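Local coordinates for ABC transporter periplasmic-binding protein YtfQ (Mycobacterium smegmatis, PDB 6HB0) that probably binds a sugar, most likely L-arabinofuranose, outside the membrane for uptake by an ABC transporter, at residues E46-N51 with E270-A275; V76-F81 with K277-E282; A159-D164 with G187-S192; Q196-F201 with P206-V211; E224-A229 with I237-V242. All coordinates share one frame; numbering follows the deposited sequence.

Contact 1: E46-N51 with E270-A275; sequences EEAGVN and ELMDLA. With ZN (zinc ion), chain D.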
# COMPACT_ATOMS: atom_id res chain seq x y z
N GLU A 46 -19.44 -7.02 9.76
CA GLU A 46 -20.31 -8.18 10.01
C GLU A 46 -19.65 -9.11 11.03
O GLU A 46 -20.27 -9.49 12.04
CB GLU A 46 -20.61 -8.90 8.74
CG GLU A 46 -21.52 -8.17 7.77
CD GLU A 46 -21.53 -8.74 6.38
OE1 GLU A 46 -22.41 -8.36 5.63
OE2 GLU A 46 -20.68 -9.56 6.00
N GLU A 47 -18.38 -9.42 10.83
CA GLU A 47 -17.66 -10.26 11.81
C GLU A 47 -17.57 -9.65 13.20
O GLU A 47 -17.63 -10.39 14.20
CB GLU A 47 -16.25 -10.60 11.34
CG GLU A 47 -16.08 -11.42 10.05
CD GLU A 47 -17.17 -12.43 9.73
OE1 GLU A 47 -16.97 -13.63 9.49
OE2 GLU A 47 -18.31 -11.94 9.60
N ALA A 48 -17.39 -8.35 13.30
CA ALA A 48 -17.27 -7.76 14.61
C ALA A 48 -18.59 -7.37 15.26
O ALA A 48 -18.58 -6.84 16.36
CB ALA A 48 -16.39 -6.49 14.54
N GLY A 49 -19.71 -7.55 14.58
CA GLY A 49 -20.98 -7.12 15.13
C GLY A 49 -21.19 -5.61 15.11
O GLY A 49 -21.96 -5.09 15.91
N VAL A 50 -20.56 -4.92 14.16
CA VAL A 50 -20.68 -3.48 14.04
C VAL A 50 -21.73 -3.16 12.98
O VAL A 50 -21.77 -3.76 11.93
CB VAL A 50 -19.33 -2.85 13.68
CG1 VAL A 50 -19.53 -1.38 13.35
CG2 VAL A 50 -18.35 -3.02 14.84
N ASN A 51 -22.59 -2.22 13.29
CA ASN A 51 -23.58 -1.76 12.36
C ASN A 51 -22.94 -0.66 11.48
O ASN A 51 -22.74 0.46 11.94
CB ASN A 51 -24.80 -1.26 13.13
CG ASN A 51 -25.84 -0.66 12.23
OD1 ASN A 51 -25.92 -1.02 11.05
ND2 ASN A 51 -26.59 0.32 12.74
N GLU A 270 -8.91 -4.39 12.33
CA GLU A 270 -8.28 -3.42 13.23
C GLU A 270 -9.13 -2.13 13.30
O GLU A 270 -9.24 -1.51 14.37
CB GLU A 270 -6.80 -3.19 12.90
CG GLU A 270 -6.47 -2.26 11.75
CD GLU A 270 -6.76 -2.86 10.36
OE1 GLU A 270 -7.98 -2.88 10.01
OE2 GLU A 270 -5.81 -3.30 9.59
N LEU A 271 -9.73 -1.72 12.20
CA LEU A 271 -10.67 -0.58 12.22
C LEU A 271 -11.84 -0.86 13.16
O LEU A 271 -12.21 -0.01 13.98
CB LEU A 271 -11.19 -0.32 10.80
CG LEU A 271 -12.30 0.69 10.64
CD1 LEU A 271 -11.86 2.02 11.25
CD2 LEU A 271 -12.68 0.83 9.18
N MET A 272 -12.42 -2.05 13.07
CA MET A 272 -13.58 -2.39 13.92
C MET A 272 -13.14 -2.41 15.39
O MET A 272 -13.84 -1.92 16.25
CB MET A 272 -14.21 -3.71 13.53
CG MET A 272 -14.67 -3.74 12.10
SD MET A 272 -15.78 -2.37 11.67
CE MET A 272 -15.30 -2.12 9.96
N ASP A 273 -11.99 -2.99 15.66
CA ASP A 273 -11.46 -3.00 17.01
C ASP A 273 -11.17 -1.60 17.56
O ASP A 273 -11.52 -1.27 18.70
CB ASP A 273 -10.20 -3.86 17.05
CG ASP A 273 -9.60 -3.87 18.42
OD1 ASP A 273 -10.28 -4.33 19.37
OD2 ASP A 273 -8.46 -3.36 18.57
N LEU A 274 -10.54 -0.75 16.76
CA LEU A 274 -10.35 0.63 17.12
C LEU A 274 -11.65 1.40 17.30
O LEU A 274 -11.76 2.23 18.19
CB LEU A 274 -9.50 1.38 16.08
CG LEU A 274 -8.08 0.88 16.11
CD1 LEU A 274 -7.40 1.14 14.77
CD2 LEU A 274 -7.30 1.48 17.27
N ALA A 275 -12.64 1.14 16.46
CA ALA A 275 -13.92 1.80 16.61
C ALA A 275 -14.54 1.48 17.99
O ALA A 275 -15.01 2.37 18.70
CB ALA A 275 -14.85 1.39 15.51
ZN ZN D . -20.22 -10.34 4.37
O HOH W 1 -19.10 -9.55 2.60
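The closest meeting here is between two beta carbons: A48 CB lies 3.7 Å from M272 CB, with M272 CG next in line. Beyond it the methionine chain folds back, bent at chi2 and chi3, and its SD comes to 4.1 Å from V50 CB and touches CG2 at the same range. V50 turns that branch inward by holding CG1 anti to the backbone N (chi1 171°). All of this is apolar packing, and no hydrogen bond links E46-N51 with E270-A275. In the type I periplasmic binding protein fold it joins helices 38-48 and 269-279, with L22 of strand 21-26 touching both V50 and M272. Backbone bonds shape the first segment: G49 takes positive phi in a Schellman motif that closes the helix, and its N bonds to E46 O at 3.2 Å. A48 O also accepts a bond from K276 NZ. Metal binding lies on another side of helix 38-48, where E46 OE2 holds a zinc ion at 1.9 Å; water and H318 and H322 of the C-terminal histidine run, probably a purification tag, bind the same ion, while E46 OE1 is salt-bridged to K42.

Contact 2: V76-F81 with K277-E282; sequences VDVIAF and KVAAGE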
# COMPACT_ATOMS: atom_id res chain seq x y z
N VAL A 76 -24.35 8.52 14.75
CA VAL A 76 -23.49 7.34 14.78
C VAL A 76 -22.54 7.46 15.98
O VAL A 76 -22.32 8.54 16.51
CB VAL A 76 -22.69 7.15 13.49
CG1 VAL A 76 -23.60 7.06 12.27
CG2 VAL A 76 -21.68 8.24 13.31
N ASP A 77 -21.99 6.33 16.40
CA ASP A 77 -21.08 6.29 17.53
C ASP A 77 -19.65 6.67 17.16
O ASP A 77 -18.93 7.24 17.96
CB ASP A 77 -21.08 4.89 18.14
CG ASP A 77 -22.49 4.48 18.66
OD1 ASP A 77 -23.10 5.24 19.43
OD2 ASP A 77 -22.98 3.43 18.27
N VAL A 78 -19.26 6.32 15.94
CA VAL A 78 -17.90 6.53 15.43
C VAL A 78 -17.98 6.86 13.95
O VAL A 78 -18.81 6.34 13.23
CB VAL A 78 -17.05 5.24 15.58
CG1 VAL A 78 -15.60 5.48 15.16
CG2 VAL A 78 -17.09 4.75 17.02
N ILE A 79 -17.12 7.76 13.49
CA ILE A 79 -17.05 8.09 12.09
C ILE A 79 -15.63 7.76 11.62
O ILE A 79 -14.63 8.08 12.29
CB ILE A 79 -17.33 9.59 11.84
CG1 ILE A 79 -18.83 9.84 11.92
CG2 ILE A 79 -16.84 10.03 10.46
CD1 ILE A 79 -19.16 11.33 12.05
N ALA A 80 -15.53 7.08 10.50
CA ALA A 80 -14.27 6.85 9.88
C ALA A 80 -14.40 7.26 8.44
O ALA A 80 -15.46 7.16 7.84
CB ALA A 80 -13.87 5.39 10.00
N PHE A 81 -13.30 7.76 7.89
CA PHE A 81 -13.28 8.01 6.47
C PHE A 81 -11.88 7.96 5.92
O PHE A 81 -10.90 8.04 6.64
CB PHE A 81 -13.95 9.33 6.12
CG PHE A 81 -13.23 10.56 6.61
CD1 PHE A 81 -13.32 10.95 7.94
CD2 PHE A 81 -12.57 11.42 5.71
CE1 PHE A 81 -12.72 12.09 8.38
CE2 PHE A 81 -11.97 12.57 6.16
CZ PHE A 81 -12.03 12.90 7.51
N LYS A 277 -12.84 0.64 20.70
CA LYS A 277 -12.04 1.29 21.71
C LYS A 277 -12.39 2.76 21.83
O LYS A 277 -12.61 3.26 22.94
CB LYS A 277 -10.55 1.14 21.42
CG LYS A 277 -10.09 -0.28 21.63
CD LYS A 277 -8.60 -0.39 21.36
CE LYS A 277 -8.12 -1.80 21.69
NZ LYS A 277 -6.71 -1.83 21.23
N VAL A 278 -12.46 3.47 20.69
CA VAL A 278 -12.69 4.90 20.78
C VAL A 278 -14.14 5.20 21.25
O VAL A 278 -14.37 6.16 21.94
CB VAL A 278 -12.30 5.68 19.49
CG1 VAL A 278 -10.82 5.50 19.22
CG2 VAL A 278 -13.14 5.28 18.32
N ALA A 279 -15.10 4.36 20.90
CA ALA A 279 -16.46 4.56 21.36
C ALA A 279 -16.55 4.40 22.90
O ALA A 279 -17.33 5.06 23.56
CB ALA A 279 -17.40 3.59 20.68
N ALA A 280 -15.72 3.54 23.45
CA ALA A 280 -15.65 3.33 24.88
C ALA A 280 -14.77 4.36 25.60
O ALA A 280 -14.68 4.30 26.82
CB ALA A 280 -15.15 1.90 25.17
N GLY A 281 -14.13 5.30 24.89
CA GLY A 281 -13.26 6.28 25.52
C GLY A 281 -11.91 5.70 25.85
O GLY A 281 -11.16 6.28 26.62
N GLU A 282 -11.53 4.57 25.27
CA GLU A 282 -10.18 4.05 25.53
C GLU A 282 -9.19 4.84 24.69
O GLU A 282 -9.42 4.96 23.52
CB GLU A 282 -10.10 2.56 25.20
CG GLU A 282 -8.69 2.02 25.42
CD GLU A 282 -8.56 0.58 24.98
OE1 GLU A 282 -9.60 -0.15 24.92
OE2 GLU A 282 -7.41 0.18 24.69
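V78 carries the strand side of this contact, spreading both methyl groups against V278 and A279 of K277-E282. Taken in order, V76 faces F71 and T21 on the far side, and D77 then leads into the start of the strand, where its OD2 accepts a hydrogen bond from T21 N. V78 opens strand 78-81, and its side chain points at the helix. CG1 stands anti to the backbone N (chi1 -175°) and rests 4.0 Å from V278 CG2, the two valines crossing at about a right angle; CG2, on the other branch, lies 3.9 Å from A279 CB and also brushes V278 CG2. I79 turns to the opposite face of the sheet, against F71 of helix 61-73. A80 faces the same way as V78 but lies beside an earlier turn of the helix, its CB 4.1 Å from L271 CD1, and F81 reaches back to helix 61-73 and W89. Contacts are purely apolar, made where helix 269-279 runs out into the Schellman turn at G281. Strand 78-81 thus lies between strands 21-26 and 103-106 in the parallel sheet, with helix 269-279 packed on one face and helix 61-73 on the other.

Contact 3: A159-D164 with G187-S192; sequences ADPAID and GDFTRS. With ZN (zinc ion), chain I.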
# COMPACT_ATOMS: atom_id res chain seq x y z
N ALA A 159 3.58 11.29 -7.80
CA ALA A 159 2.60 10.47 -7.05
C ALA A 159 3.16 10.16 -5.69
O ALA A 159 4.37 9.92 -5.56
CB ALA A 159 2.26 9.18 -7.78
N ASP A 160 2.33 10.21 -4.66
CA ASP A 160 2.80 10.07 -3.30
C ASP A 160 3.62 8.78 -3.11
O ASP A 160 4.72 8.84 -2.60
CB ASP A 160 1.61 10.16 -2.33
CG ASP A 160 2.00 9.87 -0.92
OD1 ASP A 160 2.93 10.54 -0.44
OD2 ASP A 160 1.40 8.97 -0.30
N PRO A 161 3.11 7.62 -3.55
CA PRO A 161 3.90 6.38 -3.40
C PRO A 161 5.17 6.36 -4.23
O PRO A 161 6.13 5.71 -3.84
CB PRO A 161 2.97 5.28 -3.91
CG PRO A 161 1.97 6.00 -4.78
CD PRO A 161 1.77 7.33 -4.06
N ALA A 162 5.18 7.05 -5.37
CA ALA A 162 6.41 7.14 -6.17
C ALA A 162 7.54 7.94 -5.46
O ALA A 162 8.68 7.48 -5.38
CB ALA A 162 6.12 7.73 -7.54
N ILE A 163 7.20 9.10 -4.90
CA ILE A 163 8.12 9.95 -4.18
C ILE A 163 8.62 9.18 -2.95
O ILE A 163 9.83 9.13 -2.66
CB ILE A 163 7.43 11.25 -3.71
CG1 ILE A 163 7.11 12.13 -4.93
CG2 ILE A 163 8.23 11.97 -2.64
CD1 ILE A 163 6.42 13.44 -4.62
N ASP A 164 7.70 8.55 -2.25
CA ASP A 164 8.05 7.90 -1.00
C ASP A 164 8.83 6.60 -1.19
O ASP A 164 9.71 6.33 -0.42
CB ASP A 164 6.78 7.58 -0.22
CG ASP A 164 6.16 8.80 0.48
OD1 ASP A 164 6.72 9.92 0.50
OD2 ASP A 164 5.07 8.59 1.05
N GLY A 187 8.24 5.02 -15.10
CA GLY A 187 7.47 4.14 -16.00
C GLY A 187 5.94 4.25 -15.75
O GLY A 187 5.16 3.41 -16.22
N ASP A 188 5.53 5.26 -14.97
CA ASP A 188 4.12 5.60 -14.75
C ASP A 188 3.27 4.46 -14.21
O ASP A 188 2.09 4.39 -14.47
CB ASP A 188 3.53 6.10 -16.09
CG ASP A 188 3.75 7.60 -16.28
OD1 ASP A 188 3.49 8.36 -15.31
OD2 ASP A 188 4.15 8.03 -17.41
N PHE A 189 3.89 3.53 -13.48
CA PHE A 189 3.20 2.41 -12.89
C PHE A 189 2.54 1.46 -13.88
O PHE A 189 1.70 0.65 -13.47
CB PHE A 189 2.14 2.90 -11.87
CG PHE A 189 2.71 3.43 -10.57
CD1 PHE A 189 3.70 2.73 -9.88
CD2 PHE A 189 2.24 4.64 -10.02
CE1 PHE A 189 4.19 3.20 -8.68
CE2 PHE A 189 2.75 5.11 -8.82
CZ PHE A 189 3.70 4.37 -8.13
N THR A 190 2.92 1.47 -15.15
CA THR A 190 2.29 0.58 -16.13
C THR A 190 3.29 -0.39 -16.73
O THR A 190 4.50 -0.15 -16.71
CB THR A 190 1.65 1.34 -17.31
OG1 THR A 190 2.67 1.86 -18.14
CG2 THR A 190 0.75 2.46 -16.81
N ARG A 191 2.75 -1.49 -17.23
CA ARG A 191 3.55 -2.53 -17.83
C ARG A 191 4.29 -2.01 -19.05
O ARG A 191 5.51 -2.23 -19.20
CB ARG A 191 2.65 -3.71 -18.20
CG ARG A 191 3.44 -4.91 -18.68
CD ARG A 191 2.51 -6.05 -19.02
NE ARG A 191 3.23 -7.32 -19.05
CZ ARG A 191 3.02 -8.35 -18.23
NH1 ARG A 191 2.12 -8.30 -17.24
NH2 ARG A 191 3.73 -9.46 -18.39
N SER A 192 3.59 -1.28 -19.91
CA SER A 192 4.23 -0.82 -21.14
C SER A 192 5.25 0.28 -20.79
O SER A 192 6.29 0.36 -21.43
CB SER A 192 3.22 -0.36 -22.18
OG SER A 192 2.65 0.87 -21.82
ZN ZN I . 3.81 10.22 1.51
O HOH W 2 2.41 8.87 2.02
O HOH W 3 5.13 11.98 1.29
O HOH W 4 4.84 10.64 3.48
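F189 points its ring edge at the start of helix 160-173, and three residues there receive it. A159 CB sits near the ring plane, 4.2 Å from CE2. A162 also meets the edge, with its N 4.1 Å from CZ and its CB only slightly farther. P161 comes in obliquely instead, its CG 4.1 Å from the same CZ, so the far end of the ring sits against the first turn of the helix. The phenylalanine gets there because D188 and F189 both have positive phi, in a type I' turn running from G187 to T190. That turn brings the ring round toward A159-D164, with CG anti to the carbonyl carbon (chi1 -73°). W33 meets the F189 ring with the planes about 50° apart and also touches A159 and P161, while M218 of helix 216-228 also touches the F189 side chain.

On another side of helix 160-173, D160 and D164, one turn apart, hold a zinc ion. D160 OD1 binds it at 2.2 Å and D164 OD2 at 2.1 Å, each carboxylate using one oxygen. Three waters fill the remaining places. Water 2 donates to D160 OD2 and water 3 to D164 OD1, at 2.5 and 2.7 Å, which ties the second oxygen of each aspartate into the metal shell and should limit its rotation. The chemistry is therefore split: the face toward F189 is held by van der Waals packing, with no hydrogen bond across it, whereas the metal face is a charged, watered site whose cation probably offsets the two neighbouring carboxylates.

Contact 4: Q196-F201 with P206-V211; sequences QVMEAF and PQIDVV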
# COMPACT_ATOMS: atom_id res chain seq x y z
N GLN A 196 9.25 -0.09 -21.69
CA GLN A 196 9.88 0.97 -22.50
C GLN A 196 11.10 1.58 -21.81
O GLN A 196 12.14 1.79 -22.43
CB GLN A 196 8.86 2.04 -22.80
CG GLN A 196 9.38 3.34 -23.39
CD GLN A 196 8.25 4.21 -23.90
OE1 GLN A 196 7.28 3.70 -24.46
NE2 GLN A 196 8.38 5.52 -23.73
N VAL A 197 10.99 1.84 -20.50
CA VAL A 197 12.07 2.43 -19.76
C VAL A 197 13.19 1.42 -19.56
O VAL A 197 14.35 1.79 -19.63
CB VAL A 197 11.59 2.96 -18.41
CG1 VAL A 197 12.77 3.37 -17.56
CG2 VAL A 197 10.63 4.14 -18.66
N MET A 198 12.85 0.17 -19.27
CA MET A 198 13.88 -0.84 -19.16
C MET A 198 14.65 -1.00 -20.49
O MET A 198 15.87 -1.25 -20.47
CB MET A 198 13.27 -2.18 -18.76
CG MET A 198 14.31 -3.21 -18.36
SD MET A 198 15.13 -2.80 -16.85
CE MET A 198 16.66 -3.73 -17.00
N GLU A 199 13.96 -0.92 -21.62
CA GLU A 199 14.67 -0.97 -22.93
C GLU A 199 15.68 0.15 -22.97
O GLU A 199 16.83 -0.04 -23.35
CB GLU A 199 13.71 -0.84 -24.13
CG GLU A 199 12.85 -2.08 -24.43
CD GLU A 199 11.58 -1.73 -25.26
OE1 GLU A 199 11.51 -0.61 -25.87
OE2 GLU A 199 10.64 -2.58 -25.31
N ALA A 200 15.26 1.34 -22.57
CA ALA A 200 16.14 2.49 -22.58
C ALA A 200 17.34 2.27 -21.66
O ALA A 200 18.45 2.65 -21.99
CB ALA A 200 15.41 3.74 -22.14
N PHE A 201 17.11 1.71 -20.48
CA PHE A 201 18.17 1.46 -19.53
C PHE A 201 19.20 0.46 -20.11
O PHE A 201 20.40 0.61 -19.91
CB PHE A 201 17.62 0.88 -18.22
CG PHE A 201 16.89 1.85 -17.34
CD1 PHE A 201 16.99 3.22 -17.50
CD2 PHE A 201 16.15 1.37 -16.29
CE1 PHE A 201 16.40 4.09 -16.64
CE2 PHE A 201 15.51 2.24 -15.43
CZ PHE A 201 15.66 3.61 -15.59
N PRO A 206 25.59 -0.09 -19.54
CA PRO A 206 26.19 -1.37 -19.97
C PRO A 206 26.13 -2.51 -18.93
O PRO A 206 26.06 -3.68 -19.29
CB PRO A 206 27.66 -0.98 -20.29
CG PRO A 206 27.87 0.41 -19.74
CD PRO A 206 26.60 0.90 -19.10
N GLN A 207 26.11 -2.17 -17.66
CA GLN A 207 26.15 -3.13 -16.59
C GLN A 207 24.97 -2.84 -15.64
O GLN A 207 24.96 -1.83 -14.98
CB GLN A 207 27.53 -3.01 -15.91
CG GLN A 207 27.62 -3.34 -14.42
CD GLN A 207 27.52 -4.81 -14.09
OE1 GLN A 207 27.05 -5.60 -14.91
NE2 GLN A 207 27.96 -5.18 -12.89
N ILE A 208 23.96 -3.70 -15.65
CA ILE A 208 22.82 -3.58 -14.75
C ILE A 208 22.75 -4.83 -13.94
O ILE A 208 22.68 -5.94 -14.48
CB ILE A 208 21.47 -3.36 -15.49
CG1 ILE A 208 21.53 -2.09 -16.34
CG2 ILE A 208 20.32 -3.30 -14.49
CD1 ILE A 208 20.32 -1.92 -17.26
N ASP A 209 22.80 -4.68 -12.63
CA ASP A 209 22.73 -5.84 -11.75
C ASP A 209 21.31 -6.07 -11.22
O ASP A 209 20.85 -7.19 -11.16
CB ASP A 209 23.71 -5.63 -10.63
CG ASP A 209 25.18 -5.50 -11.19
OD1 ASP A 209 25.69 -6.51 -11.72
OD2 ASP A 209 25.75 -4.38 -11.19
N VAL A 210 20.61 -4.99 -10.89
CA VAL A 210 19.32 -5.07 -10.23
C VAL A 210 18.40 -4.01 -10.78
O VAL A 210 18.85 -2.89 -11.00
CB VAL A 210 19.46 -4.79 -8.73
CG1 VAL A 210 18.07 -4.88 -8.06
CG2 VAL A 210 20.41 -5.77 -8.07
N VAL A 211 17.14 -4.37 -11.01
CA VAL A 211 16.08 -3.38 -11.17
C VAL A 211 15.18 -3.31 -9.95
O VAL A 211 14.77 -4.32 -9.41
CB VAL A 211 15.35 -3.40 -12.55
CG1 VAL A 211 15.81 -4.49 -13.46
CG2 VAL A 211 13.85 -3.07 -12.48
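Helix 191-204 packs here on the chain that follows it into strand 210-213: M198 and F201 of the helix meet I208 and V211, at the point where a beta-alpha-beta crossover returns to the sheet. M198 does most of the reaching. Its CG is anti to the backbone N (chi1 -169°), and a bend at chi2 swings the thioether over toward the strand. There CE lies 3.7 Å from V211 CG1, with SD almost as close to the same methyl, and the two side chains cross obliquely. Toward I208 the approach is tip to tip, M198 CE to I208 CD1 at 4.1 Å. The isoleucine's CD1 is shared with F201, where it touches the CB at 4.0 Å and the carbonyl O at 3.7 Å. The F201 ring itself turns elsewhere: V197 CG1 covers one face, 3.5 Å above the plane and offset toward the rim, and the ring packs against strands 148-154 and 179-186. V211 CG1 nearly eclipses the backbone N (chi1 3°), an unfavourable torsion, so the exact position of that methyl should be read with some caution.

No hydrogen bond joins Q196-F201 to P206-V211. Instead D209 and V210 pair through their backbones with N149, and M198 also touches A222, A225 and I226 of helix 216-228. The chain leaves strand 179-186, runs through helix 191-204 and passes strand 148-154 to reach strand 210-213; such helix-covered parallel strands, with an apolar seam between, are typical of the Rossmann-like lobes of type I periplasmic binding proteins.

Contact 5: E224-A229 with I237-V242; sequences EAIEAA and IKIVAV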
# COMPACT_ATOMS: atom_id res chain seq x y z
N GLU A 224 10.00 -8.48 -19.40
CA GLU A 224 9.88 -8.71 -20.85
C GLU A 224 10.95 -8.03 -21.65
O GLU A 224 11.38 -8.57 -22.65
CB GLU A 224 8.53 -8.25 -21.35
CG GLU A 224 7.37 -9.09 -20.89
CD GLU A 224 6.02 -8.55 -21.38
OE1 GLU A 224 5.99 -7.72 -22.33
OE2 GLU A 224 4.99 -8.97 -20.80
N ALA A 225 11.38 -6.83 -21.24
CA ALA A 225 12.45 -6.13 -21.96
C ALA A 225 13.76 -6.88 -21.80
O ALA A 225 14.55 -6.98 -22.74
CB ALA A 225 12.60 -4.70 -21.48
N ILE A 226 13.97 -7.39 -20.60
CA ILE A 226 15.18 -8.13 -20.30
C ILE A 226 15.23 -9.39 -21.13
O ILE A 226 16.28 -9.70 -21.71
CB ILE A 226 15.27 -8.45 -18.77
CG1 ILE A 226 15.48 -7.15 -18.02
CG2 ILE A 226 16.49 -9.32 -18.46
CD1 ILE A 226 15.25 -7.23 -16.55
N GLU A 227 14.11 -10.10 -21.22
CA GLU A 227 13.99 -11.27 -22.06
C GLU A 227 14.22 -10.92 -23.54
O GLU A 227 14.94 -11.62 -24.24
CB GLU A 227 12.64 -11.96 -21.86
CG GLU A 227 12.59 -12.77 -20.58
CD GLU A 227 11.22 -13.33 -20.17
OE1 GLU A 227 10.14 -12.78 -20.49
OE2 GLU A 227 11.23 -14.32 -19.43
N ALA A 228 13.62 -9.83 -24.03
CA ALA A 228 13.77 -9.49 -25.45
C ALA A 228 15.23 -9.19 -25.79
O ALA A 228 15.68 -9.47 -26.88
CB ALA A 228 12.85 -8.34 -25.83
N ALA A 229 15.97 -8.65 -24.83
CA ALA A 229 17.39 -8.39 -25.00
C ALA A 229 18.23 -9.67 -24.88
O ALA A 229 19.46 -9.58 -24.82
CB ALA A 229 17.86 -7.37 -23.97
N ILE A 237 19.90 -10.27 -14.45
CA ILE A 237 19.47 -9.01 -13.84
C ILE A 237 18.37 -9.40 -12.87
O ILE A 237 17.35 -9.98 -13.26
CB ILE A 237 18.92 -8.02 -14.88
CG1 ILE A 237 20.02 -7.63 -15.88
CG2 ILE A 237 18.38 -6.79 -14.18
CD1 ILE A 237 19.61 -6.68 -17.00
N LYS A 238 18.59 -9.09 -11.61
CA LYS A 238 17.65 -9.38 -10.56
C LYS A 238 16.60 -8.26 -10.50
O LYS A 238 16.86 -7.11 -10.87
CB LYS A 238 18.41 -9.48 -9.26
CG LYS A 238 19.34 -10.70 -9.24
CD LYS A 238 19.78 -11.05 -7.82
CE LYS A 238 20.65 -12.31 -7.76
NZ LYS A 238 20.66 -13.15 -8.99
N ILE A 239 15.40 -8.61 -10.05
CA ILE A 239 14.29 -7.67 -9.99
C ILE A 239 13.70 -7.72 -8.59
O ILE A 239 13.35 -8.81 -8.06
CB ILE A 239 13.22 -8.04 -11.00
CG1 ILE A 239 13.76 -7.93 -12.41
CG2 ILE A 239 12.02 -7.12 -10.83
CD1 ILE A 239 12.82 -8.40 -13.46
N VAL A 240 13.68 -6.56 -7.95
CA VAL A 240 13.00 -6.42 -6.66
C VAL A 240 11.84 -5.44 -6.91
O VAL A 240 12.04 -4.39 -7.56
CB VAL A 240 13.92 -5.99 -5.53
CG1 VAL A 240 14.73 -4.74 -5.87
CG2 VAL A 240 13.17 -5.76 -4.23
N ALA A 241 10.62 -5.81 -6.48
CA ALA A 241 9.41 -5.00 -6.79
C ALA A 241 8.53 -4.79 -5.61
O ALA A 241 8.61 -5.51 -4.63
CB ALA A 241 8.65 -5.60 -7.93
N VAL A 242 7.69 -3.78 -5.68
CA VAL A 242 6.62 -3.58 -4.72
C VAL A 242 5.31 -4.10 -5.29
O VAL A 242 5.06 -3.95 -6.47
CB VAL A 242 6.51 -2.10 -4.38
CG1 VAL A 242 5.45 -1.88 -3.32
CG2 VAL A 242 7.86 -1.55 -3.93
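I226, near the C-terminal end of helix 216-228, is the helix residue closest to the strand, with its CA 7.8 Å from the CA of I237, just ahead of strand 238-242. The two segments are the helix end and the second strand of a beta-alpha-beta unit that begins with strand 210-213. A229 leaves helical geometry directly after the helix, yet its N still bonds back to A225 O at 3.0 Å. From I237 onward the chain is extended, so I237 and I239 face the helix while K238 turns away. On the other side of the sheet, V240 packs against A133, W136 and V137 of helix 126-140. Strand 238-242 runs beside strand 210-213, and K238 and V240 bond with V211 through their backbones.

Three isoleucines make the whole contact, all buried and all apolar. I226 points toward the strand with its chain extended beyond CG1 (chi2 165°), and the delta methyl at its end does the touching. It comes in beside CB and CG2 of I237 but meets I239 tip to tip. Neighbours close round the group: L202 of helix 191-204 lies against I237, and V211 against both I237 and I239. I226 CD1 touches both partners, 4.0 Å from I237 CG2 and 4.1 Å from I239 CD1.

How the contacts relate
Contacts 1 and 2 share helix 269-279 and lie against one parallel sheet; both are buried, contact 2 with the exposed A279 at its margin. Contacts 3, 4 and 5 sit on the opposite side of the chain's centre, around the other sheet. The centres of contacts 2 and 4 are about 50 Å apart. Contacts 4 and 5 are core packing on strands that are neighbours in their sheet. Contact 3 is only partly buried; it shares helix 191-204 with contact 4 and reaches contact 5 through the salt bridge R191 to E224. Across every contact the packing is apolar; of the five, only contacts 1 and 3 have segment residues that bind zinc, on acidic helix faces turned from the seam.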